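Local coordinates for uncharacterized protein (PDB 6NEY) that contains a bromodomain, a helical bundle that in its relatives reads acetylated lysines, and probably binds acetyl-lysine in the same way, at residues K8-E13 with Y70-T75; Q26-F31 with G96-I101. All blocks are in the same frame, centred on the assembly; numbering follows the deposited sequence.

Interaction 1. Residues K8-E13 with Y70-T75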
loop_
_atom_site.group_PDB
_atom_site.type_symbol
_atom_site.label_atom_id
_atom_site.label_comp_id
_atom_site.label_asym_id
_atom_site.label_seq_id
_atom_site.Cartn_x
_atom_site.Cartn_y
_atom_site.Cartn_z
ATOM N N LYS A 8 -8.915 14.473 11.155
ATOM C CA LYS A 8 -7.556 14.019 10.764
ATOM C C LYS A 8 -7.057 13.026 11.816
ATOM O O LYS A 8 -6.562 13.440 12.907
ATOM C CB LYS A 8 -6.594 15.187 10.600
ATOM C CG LYS A 8 -5.272 14.773 9.998
ATOM C CD LYS A 8 -4.223 15.846 10.046
ATOM C CE LYS A 8 -2.937 15.382 9.413
ATOM N NZ LYS A 8 -2.164 16.515 8.859
ATOM N N PHE A 9 -7.186 11.739 11.518
ATOM C CA PHE A 9 -6.912 10.686 12.519
ATOM C C PHE A 9 -5.401 10.481 12.609
ATOM O O PHE A 9 -4.966 10.046 13.647
ATOM C CB PHE A 9 -7.616 9.376 12.165
ATOM C CG PHE A 9 -9.105 9.438 12.381
ATOM C CD1 PHE A 9 -9.636 9.274 13.648
ATOM C CD2 PHE A 9 -9.962 9.685 11.319
ATOM C CE1 PHE A 9 -11.005 9.343 13.857
ATOM C CE2 PHE A 9 -11.330 9.771 11.534
ATOM C CZ PHE A 9 -11.845 9.594 12.798
ATOM N N TYR A 10 -4.640 10.750 11.550
ATOM C CA TYR A 10 -3.274 10.191 11.427
ATOM C C TYR A 10 -2.274 11.231 10.942
ATOM O O TYR A 10 -2.492 11.910 9.949
ATOM C CB TYR A 10 -3.264 8.954 10.526
ATOM C CG TYR A 10 -4.237 7.884 10.924
ATOM C CD1 TYR A 10 -4.195 7.329 12.191
ATOM C CD2 TYR A 10 -5.216 7.442 10.056
ATOM C CE1 TYR A 10 -5.079 6.338 12.577
ATOM C CE2 TYR A 10 -6.100 6.441 10.419
ATOM C CZ TYR A 10 -6.035 5.893 11.681
ATOM O OH TYR A 10 -6.915 4.928 12.075
ATOM N N PRO A 11 -1.102 11.333 11.595
ATOM C CA PRO A 11 -0.059 12.240 11.132
ATOM C C PRO A 11 0.594 11.674 9.860
ATOM O O PRO A 11 0.859 10.487 9.803
ATOM C CB PRO A 11 0.955 12.344 12.279
ATOM C CG PRO A 11 0.523 11.312 13.310
ATOM C CD PRO A 11 -0.700 10.576 12.792
ATOM N N GLU A 12 0.814 12.530 8.852
ATOM C CA GLU A 12 1.459 12.112 7.580
ATOM C C GLU A 12 2.784 11.411 7.893
ATOM O O GLU A 12 3.105 10.414 7.220
ATOM C CB GLU A 12 1.705 13.319 6.672
ATOM C CG GLU A 12 0.459 13.840 6.023
ATOM C CD GLU A 12 -0.478 14.561 6.962
ATOM O OE1 GLU A 12 -0.000 15.116 8.009
ATOM O OE2 GLU A 12 -1.691 14.535 6.668
ATOM N N GLU A 13 3.531 11.886 8.894
ATOM C CA GLU A 13 4.874 11.340 9.182
ATOM C C GLU A 13 4.764 9.848 9.531
ATOM O O GLU A 13 5.618 9.052 9.104
ATOM C CB GLU A 13 5.549 12.154 10.283
ATOM C CG GLU A 13 5.793 13.613 9.903
ATOM C CD GLU A 13 4.678 14.628 10.151
ATOM O OE1 GLU A 13 3.508 14.210 10.455
ATOM O OE2 GLU A 13 4.977 15.864 10.025
ATOM N N TYR A 70 -7.386 11.027 6.793
ATOM C CA TYR A 70 -8.789 11.302 7.203
ATOM C C TYR A 70 -9.640 10.027 7.217
ATOM O O TYR A 70 -10.803 10.135 7.635
ATOM C CB TYR A 70 -9.391 12.398 6.318
ATOM C CG TYR A 70 -8.647 13.700 6.444
ATOM C CD1 TYR A 70 -7.515 13.945 5.688
ATOM C CD2 TYR A 70 -9.019 14.651 7.382
ATOM C CE1 TYR A 70 -6.787 15.113 5.835
ATOM C CE2 TYR A 70 -8.308 15.829 7.538
ATOM C CZ TYR A 70 -7.184 16.058 6.766
ATOM O OH TYR A 70 -6.478 17.214 6.902
ATOM N N ASP A 71 -9.105 8.867 6.823
ATOM C CA ASP A 71 -9.854 7.577 6.826
ATOM C C ASP A 71 -9.529 6.800 8.099
ATOM O O ASP A 71 -8.422 6.280 8.180
ATOM C CB ASP A 71 -9.494 6.661 5.651
ATOM C CG ASP A 71 -9.844 7.191 4.274
ATOM O OD1 ASP A 71 -10.707 8.105 4.186
ATOM O OD2 ASP A 71 -9.263 6.663 3.296
ATOM N N VAL A 72 -10.472 6.649 9.028
ATOM C CA VAL A 72 -10.164 5.981 10.328
ATOM C C VAL A 72 -9.662 4.547 10.068
ATOM O O VAL A 72 -8.757 4.101 10.807
ATOM C CB VAL A 72 -11.351 6.034 11.311
ATOM C CG1 VAL A 72 -12.520 5.158 10.896
ATOM C CG2 VAL A 72 -10.893 5.679 12.713
ATOM N N ASN A 73 -10.185 3.819 9.065
ATOM C CA ASN A 73 -9.729 2.422 8.831
ATOM C C ASN A 73 -8.718 2.386 7.675
ATOM O O ASN A 73 -8.442 1.288 7.205
ATOM C CB ASN A 73 -10.877 1.421 8.627
ATOM C CG ASN A 73 -10.401 -0.019 8.733
ATOM O OD1 ASN A 73 -9.627 -0.371 9.625
ATOM N ND2 ASN A 73 -10.826 -0.866 7.809
ATOM N N LEU A 74 -8.165 3.535 7.262
ATOM C CA LEU A 74 -7.153 3.669 6.171
ATOM C C LEU A 74 -7.655 2.937 4.918
ATOM O O LEU A 74 -6.842 2.322 4.198
ATOM C CB LEU A 74 -5.797 3.121 6.646
ATOM C CG LEU A 74 -5.060 3.977 7.685
ATOM C CD1 LEU A 74 -3.814 3.264 8.176
ATOM C CD2 LEU A 74 -4.685 5.345 7.137
ATOM N N THR A 75 -8.947 3.055 4.620
ATOM C CA THR A 75 -9.591 2.350 3.482
ATOM C C THR A 75 -8.839 2.644 2.179
ATOM O O THR A 75 -8.622 1.691 1.395
ATOM C CB THR A 75 -11.073 2.734 3.361
ATOM O OG1 THR A 75 -11.664 2.462 4.633
ATOM C CG2 THR A 75 -11.774 1.976 2.257
#

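Interaction 2. Residues Q26-F31 with G96-I101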
loop_
_atom_site.group_PDB
_atom_site.type_symbol
_atom_site.label_atom_id
_atom_site.label_comp_id
_atom_site.label_asym_id
_atom_site.label_seq_id
_atom_site.Cartn_x
_atom_site.Cartn_y
_atom_site.Cartn_z
ATOM N N GLN A 26 12.636 -9.147 1.180
ATOM C CA GLN A 26 12.243 -10.525 0.769
ATOM C C GLN A 26 11.298 -10.477 -0.441
ATOM O O GLN A 26 11.186 -11.499 -1.158
ATOM C CB GLN A 26 11.624 -11.290 1.945
ATOM C CG GLN A 26 10.300 -10.724 2.409
ATOM C CD GLN A 26 9.626 -11.657 3.374
ATOM O OE1 GLN A 26 8.976 -12.624 2.963
ATOM N NE2 GLN A 26 9.787 -11.349 4.647
ATOM N N ASP A 27 10.637 -9.339 -0.682
ATOM C CA ASP A 27 9.630 -9.189 -1.770
ATOM C C ASP A 27 10.294 -8.708 -3.071
ATOM O O ASP A 27 9.555 -8.519 -4.078
ATOM C CB ASP A 27 8.487 -8.279 -1.318
ATOM C CG ASP A 27 7.662 -8.805 -0.157
ATOM O OD1 ASP A 27 7.671 -10.047 0.083
ATOM O OD2 ASP A 27 7.047 -7.964 0.529
ATOM N N GLU A 28 11.636 -8.549 -3.069
ATOM C CA GLU A 28 12.492 -8.376 -4.278
ATOM C C GLU A 28 11.935 -7.258 -5.168
ATOM O O GLU A 28 11.988 -7.387 -6.420
ATOM C CB GLU A 28 12.747 -9.677 -5.050
ATOM C CG GLU A 28 11.529 -10.369 -5.614
ATOM C CD GLU A 28 11.868 -11.627 -6.404
ATOM O OE1 GLU A 28 12.142 -12.653 -5.771
ATOM O OE2 GLU A 28 11.876 -11.570 -7.666
ATOM N N GLY A 29 11.484 -6.178 -4.538
ATOM C CA GLY A 29 11.140 -4.915 -5.199
ATOM C C GLY A 29 9.844 -5.014 -5.987
ATOM O O GLY A 29 9.570 -4.102 -6.752
ATOM N N LEU A 30 9.075 -6.087 -5.808
ATOM C CA LEU A 30 7.872 -6.348 -6.636
ATOM C C LEU A 30 6.921 -5.150 -6.542
ATOM O O LEU A 30 6.392 -4.747 -7.571
ATOM C CB LEU A 30 7.229 -7.645 -6.142
ATOM C CG LEU A 30 6.015 -8.171 -6.897
ATOM C CD1 LEU A 30 6.256 -8.242 -8.404
ATOM C CD2 LEU A 30 5.671 -9.562 -6.359
ATOM N N PHE A 31 6.753 -4.564 -5.356
ATOM C CA PHE A 31 5.777 -3.474 -5.122
ATOM C C PHE A 31 6.484 -2.128 -4.975
ATOM O O PHE A 31 5.783 -1.122 -4.805
ATOM C CB PHE A 31 4.872 -3.859 -3.944
ATOM C CG PHE A 31 4.145 -5.143 -4.234
ATOM C CD1 PHE A 31 3.176 -5.174 -5.225
ATOM C CD2 PHE A 31 4.493 -6.325 -3.597
ATOM C CE1 PHE A 31 2.513 -6.354 -5.533
ATOM C CE2 PHE A 31 3.852 -7.510 -3.934
ATOM C CZ PHE A 31 2.867 -7.520 -4.891
ATOM N N GLY A 96 3.055 -19.092 -9.423
ATOM C CA GLY A 96 4.519 -18.946 -9.466
ATOM C C GLY A 96 5.053 -18.109 -8.305
ATOM O O GLY A 96 4.268 -17.578 -7.512
ATOM N N PRO A 97 6.390 -17.946 -8.216
ATOM C CA PRO A 97 7.036 -17.296 -7.082
ATOM C C PRO A 97 6.568 -15.853 -6.868
ATOM O O PRO A 97 6.488 -15.461 -5.723
ATOM C CB PRO A 97 8.535 -17.323 -7.413
ATOM C CG PRO A 97 8.665 -18.432 -8.415
ATOM C CD PRO A 97 7.376 -18.416 -9.203
ATOM N N LEU A 98 6.304 -15.089 -7.939
ATOM C CA LEU A 98 5.897 -13.669 -7.800
ATOM C C LEU A 98 4.488 -13.634 -7.194
ATOM O O LEU A 98 4.226 -12.768 -6.357
ATOM C CB LEU A 98 5.948 -12.943 -9.154
ATOM C CG LEU A 98 7.334 -12.756 -9.782
ATOM C CD1 LEU A 98 7.240 -11.935 -11.066
ATOM C CD2 LEU A 98 8.305 -12.077 -8.815
ATOM N N ALA A 99 3.575 -14.505 -7.650
ATOM C CA ALA A 99 2.188 -14.527 -7.135
ATOM C C ALA A 99 2.238 -14.935 -5.655
ATOM O O ALA A 99 1.452 -14.353 -4.890
ATOM C CB ALA A 99 1.309 -15.441 -7.947
ATOM N N ASN A 100 3.169 -15.817 -5.279
ATOM C CA ASN A 100 3.345 -16.271 -3.864
ATOM C C ASN A 100 3.801 -15.076 -3.036
ATOM O O ASN A 100 3.330 -14.904 -1.917
ATOM C CB ASN A 100 4.350 -17.417 -3.721
ATOM C CG ASN A 100 3.855 -18.706 -4.347
ATOM O OD1 ASN A 100 2.664 -18.829 -4.654
ATOM N ND2 ASN A 100 4.753 -19.670 -4.485
ATOM N N ILE A 101 4.722 -14.275 -3.568
ATOM C CA ILE A 101 5.153 -13.036 -2.872
ATOM C C ILE A 101 3.941 -12.120 -2.726
ATOM O O ILE A 101 3.767 -11.572 -1.668
ATOM C CB ILE A 101 6.307 -12.344 -3.614
ATOM C CG1 ILE A 101 7.599 -13.158 -3.495
ATOM C CG2 ILE A 101 6.467 -10.915 -3.112
ATOM C CD1 ILE A 101 8.702 -12.704 -4.450
#

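Interaction 1. Residues K8-E13 with Y70-T75
Y10 meets the 70-75 loop because its CG lies anti to its own carbonyl carbon, chi1 -54°, and the same choice at F9, chi1 -72°, sends the two rings to neighbouring parts of that loop. At the far end of the Y10 ring, OH gives a hydrogen bond to the backbone O of V72, modelled at a very short 2.4 Å, a length to be taken with caution. D71 O lies at the edge of the same ring, in its plane, 3.2 Å from Y10 CE2, and also accepts the L74 N-H that closes the type I turn from D71 to L74. L74 packs its CD2 against Y10 CD2 at 3.6 Å, while CB of F9 sits over the centre of one Y10 face. The F9 ring in turn takes V72 CB over one of its own faces, a CH-pi contact with CB 3.8 Å from the F9 centroid and 13° off the ring normal, and has Y70 O at its edge. Further out, K8 runs over a face of the Y70 ring, its CG 4.3 Å from the Y70 centroid, and then carries on to a salt bridge, K8 NZ to E12 OE1 at 2.7 Å. F9 and Y10 also share backbone hydrogen bonds with S69, the residue before Y70, and Y116 and V117 of helix 97-124 pack on Y10. The chemistry is thus graded: the hydroxyl of the largely buried Y10 turns to a backbone carbonyl, whereas the lysine ammonium goes to the carboxylates of E12 and E66 at the more exposed end, K8 meeting Y70 through its backbone and first side-chain carbons.

Interaction 2. Residues Q26-F31 with G96-I101
A type I' turn from D27 to L30, closed by L30 N to D27 O at 3.0 Å, presents one side to the first turn of helix 97-124 and brings D27 CA within 6.0 Å of I101 CA. I101 is the residue that most of this loop touches. Its CG2 branch faces D27 OD1 at 3.5 Å, the aspartate sliding past it in the opposite direction, and the same methyl meets L30 CD2 at 3.6 Å. The other branch ends in CD1, which lies against the E28 side chain, 3.8 Å from E28 CG, where the two cross at about a right angle. E28 carries its CG between the backbone N and the carbonyl carbon, chi1 61°, and from there extends along the helix start, so that its carboxylate also passes L98 CD2. In bromodomain terms this is the beginning of the long ZA loop resting on the first turn of helix C, just past the BC loop; L98 in turn touches N92, which by sequence probably corresponds to the asparagine that holds acetyl-lysine in relatives. L30 inserts CD2 beside the backbone as well, 3.5 Å from L98 O, and lays its CG over one face of the F31 ring, toward the rim. That ring stacks with F105, one turn beyond I101 on helix 97-124, and touches M84 and C88 of helix 75-92. The polar end of D27 is occupied by a salt bridge from OD2 to R24.

Overall arrangement
From the N terminus, the chain reaches 8-13 first, which runs into the start of helix 12-21; segment 26-31 lies in the loop that follows that helix. The chain then runs through helices 35-38, 43-49 and 56-64 to the 70-75 loop, where interaction 1 closes a loop of 56 intervening residues. Helix 75-92 follows, and at 96-101 interaction 2 closes its own loop. The two loops therefore cross, their segments alternating. The centres of the two interactions are about 28 Å apart, on opposite sides of the chain's centre, and the contacts do not touch: interaction 1 ties the N-terminal arm to the loop before helix 75-92, interaction 2 the loop after helix 12-21 to the start of helix 97-124.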